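Local structure of cysteine protease-like virA (3EB8) at residues I259-R262 and L263-P267. The protein is a secreted Shigella virulence effector of the EspG/VirA family that promotes entry into epithelial cells, although its proposed tubulin protease activity is disputed. Numbering follows the deposited sequence.
Sequences IENR and LNFMP
Asn261 meets the ring of Phe265 at one turn's spacing: its CB lies 3.8 Å from CD1 of Phe265, and OD1 reaches no nearer than 4.0 Å to CE1. Amide and ring run side by side in the same direction, their planes 39° apart, so this is flank-to-flank packing rather than a stack. On one face of the ring, CB of Asn264 sits over the centre, 4.1 Å above the plane. With CG of Phe265 beside its backbone N (chi1 -56°), the ring folds back along the helix, and CD1 comes within 3.2 Å of Asn261 O, which approaches the ring obliquely.

That carbonyl also receives Phe265 N at 2.7 Å, one of four successive i to i+4 bonds that carry the last turn of the helix to its C-terminal end. The series closes with Met266 N on Arg262 O (2.8 Å, N-H...O 144°), at the residue where the backbone departs from helical angles. Pro267, lacking an N-H, cannot add a further bond, and its CD rests 3.7 Å from Arg262 O.

The end of helix 245-265 is pinned to its surroundings by polar side chains: Asn261 ND2 bonds to Ile311 O on strand 300-312, and Arg262 NH2 to Gln269 O just downstream. The Phe265 ring meets Phe103 nearly parallel, while buried Met266 packs against Phe103, Ile311 and Val271, joining the helix end to that strand and adjacent loops.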
ATOM      1  N   ILE A 259      15.443 -15.299  -4.676  1.00 49.59           N
ATOM      2  CA  ILE A 259      16.408 -16.316  -4.263  1.00 54.95           C
ATOM      3  C   ILE A 259      17.533 -16.532  -5.281  1.00 59.78           C
ATOM      4  O   ILE A 259      18.707 -16.665  -4.912  1.00 59.31           O
ATOM      5  CB  ILE A 259      15.747 -17.669  -4.064  1.00 56.46           C
ATOM      6  CG1 ILE A 259      14.901 -17.686  -2.802  1.00 60.69           C
ATOM      7  CG2 ILE A 259      16.794 -18.752  -3.994  1.00 66.42           C
ATOM      8  CD1 ILE A 259      14.314 -19.037  -2.538  1.00 60.32           C
ATOM      9  N   GLU A 260      17.181 -16.588  -6.561  1.00 57.21           N
ATOM     10  CA  GLU A 260      18.194 -16.776  -7.604  1.00 51.10           C
ATOM     11  C   GLU A 260      19.193 -15.621  -7.646  1.00 56.79           C
ATOM     12  O   GLU A 260      20.400 -15.831  -7.731  1.00 50.33           O
ATOM     13  CB  GLU A 260      17.560 -16.917  -8.983  1.00 51.78           C
ATOM     14  CG  GLU A 260      17.372 -18.354  -9.454  1.00104.36           C
ATOM     15  CD  GLU A 260      16.044 -18.957  -9.017  1.00118.38           C
ATOM     16  OE1 GLU A 260      15.802 -19.055  -7.792  1.00127.65           O
ATOM     17  OE2 GLU A 260      15.247 -19.342  -9.905  1.00114.55           O
ATOM     18  N   ASN A 261      18.684 -14.395  -7.609  1.00 49.70           N
ATOM     19  CA  ASN A 261      19.551 -13.237  -7.644  1.00 49.11           C
ATOM     20  C   ASN A 261      20.424 -13.162  -6.387  1.00 58.39           C
ATOM     21  O   ASN A 261      21.598 -12.800  -6.457  1.00 48.49           O
ATOM     22  CB  ASN A 261      18.732 -11.964  -7.844  1.00 48.73           C
ATOM     23  CG  ASN A 261      17.829 -12.047  -9.061  1.00 64.11           C
ATOM     24  OD1 ASN A 261      18.089 -12.815  -9.983  1.00 50.58           O
ATOM     25  ND2 ASN A 261      16.759 -11.263  -9.069  1.00 49.05           N
ATOM     26  N   ARG A 262      19.857 -13.520  -5.244  1.00 48.50           N
ATOM     27  CA  ARG A 262      20.615 -13.520  -4.014  1.00 53.20           C
ATOM     28  C   ARG A 262      21.806 -14.497  -4.126  1.00 60.74           C
ATOM     29  O   ARG A 262      22.969 -14.125  -3.904  1.00 54.59           O
ATOM     30  CB  ARG A 262      19.703 -13.847  -2.831  1.00 57.25           C
ATOM     31  CG  ARG A 262      20.453 -14.052  -1.545  1.00 80.94           C
ATOM     32  CD  ARG A 262      19.744 -13.412  -0.385  1.00 88.80           C
ATOM     33  NE  ARG A 262      20.654 -13.241   0.737  1.00100.70           N
ATOM     34  CZ  ARG A 262      20.266 -12.868   1.945  1.00119.13           C
ATOM     35  NH1 ARG A 262      18.982 -12.630   2.182  1.00118.40           N
ATOM     36  NH2 ARG A 262      21.159 -12.741   2.914  1.00132.80           N
ATOM     37  N   LEU A 263      21.520 -15.732  -4.513  1.00 52.45           N
ATOM     38  CA  LEU A 263      22.571 -16.737  -4.683  1.00 52.61           C
ATOM     39  C   LEU A 263      23.595 -16.289  -5.725  1.00 60.74           C
ATOM     40  O   LEU A 263      24.799 -16.485  -5.575  1.00 61.55           O
ATOM     41  CB  LEU A 263      21.951 -18.058  -5.135  1.00 60.56           C
ATOM     42  CG  LEU A 263      22.528 -19.297  -4.460  1.00 90.14           C
ATOM     43  CD1 LEU A 263      24.082 -19.412  -4.581  1.00 53.18           C
ATOM     44  CD2 LEU A 263      22.071 -19.257  -3.019  1.00 93.93           C
ATOM     45  N   ASN A 264      23.103 -15.695  -6.800  1.00 51.76           N
ATOM     46  CA  ASN A 264      23.958 -15.299  -7.912  1.00 51.52           C
ATOM     47  C   ASN A 264      24.846 -14.094  -7.567  1.00 50.73           C
ATOM     48  O   ASN A 264      26.033 -14.080  -7.866  1.00 53.47           O
ATOM     49  CB  ASN A 264      23.079 -14.970  -9.122  1.00 60.45           C
ATOM     50  CG  ASN A 264      23.624 -15.518 -10.413  1.00 66.08           C
ATOM     51  OD1 ASN A 264      24.398 -16.471 -10.411  1.00 74.71           O
ATOM     52  ND2 ASN A 264      23.214 -14.925 -11.534  1.00 68.45           N
ATOM     53  N   PHE A 265      24.266 -13.095  -6.909  1.00 48.67           N
ATOM     54  CA  PHE A 265      24.921 -11.801  -6.747  1.00 53.17           C
ATOM     55  C   PHE A 265      25.452 -11.522  -5.345  1.00 61.74           C
ATOM     56  O   PHE A 265      26.491 -10.881  -5.199  1.00 76.56           O
ATOM     57  CB  PHE A 265      23.996 -10.662  -7.204  1.00 54.93           C
ATOM     58  CG  PHE A 265      23.503 -10.815  -8.625  1.00 52.44           C
ATOM     59  CD1 PHE A 265      22.151 -10.843  -8.902  1.00 61.09           C
ATOM     60  CD2 PHE A 265      24.401 -10.958  -9.675  1.00 62.27           C
ATOM     61  CE1 PHE A 265      21.694 -10.999 -10.204  1.00 60.74           C
ATOM     62  CE2 PHE A 265      23.955 -11.116 -10.988  1.00 49.31           C
ATOM     63  CZ  PHE A 265      22.601 -11.139 -11.247  1.00 54.37           C
ATOM     64  N   MET A 266      24.761 -11.990  -4.315  1.00 52.21           N
ATOM     65  CA  MET A 266      25.219 -11.714  -2.952  1.00 47.44           C
ATOM     66  C   MET A 266      24.931 -12.851  -1.972  1.00 49.01           C
ATOM     67  O   MET A 266      24.163 -12.672  -1.021  1.00 49.05           O
ATOM     68  CB  MET A 266      24.622 -10.404  -2.453  1.00 47.31           C
ATOM     69  CG  MET A 266      23.146 -10.231  -2.751  1.00 48.77           C
ATOM     70  SD  MET A 266      22.600  -8.497  -2.784  1.00 63.64           S
ATOM     71  CE  MET A 266      23.172  -7.885  -1.203  1.00 46.39           C
ATOM     72  N   PRO A 267      25.554 -14.021  -2.204  1.00 48.02           N
ATOM     73  CA  PRO A 267      25.398 -15.224  -1.383  1.00 56.79           C
ATOM     74  C   PRO A 267      25.852 -14.960   0.052  1.00 61.83           C
ATOM     75  O   PRO A 267      25.240 -15.452   0.993  1.00 73.15           O
ATOM     76  CB  PRO A 267      26.354 -16.242  -2.037  1.00 54.75           C
ATOM     77  CG  PRO A 267      26.784 -15.666  -3.318  1.00 50.38           C
ATOM     78  CD  PRO A 267      26.575 -14.181  -3.254  1.00 52.98           C
TER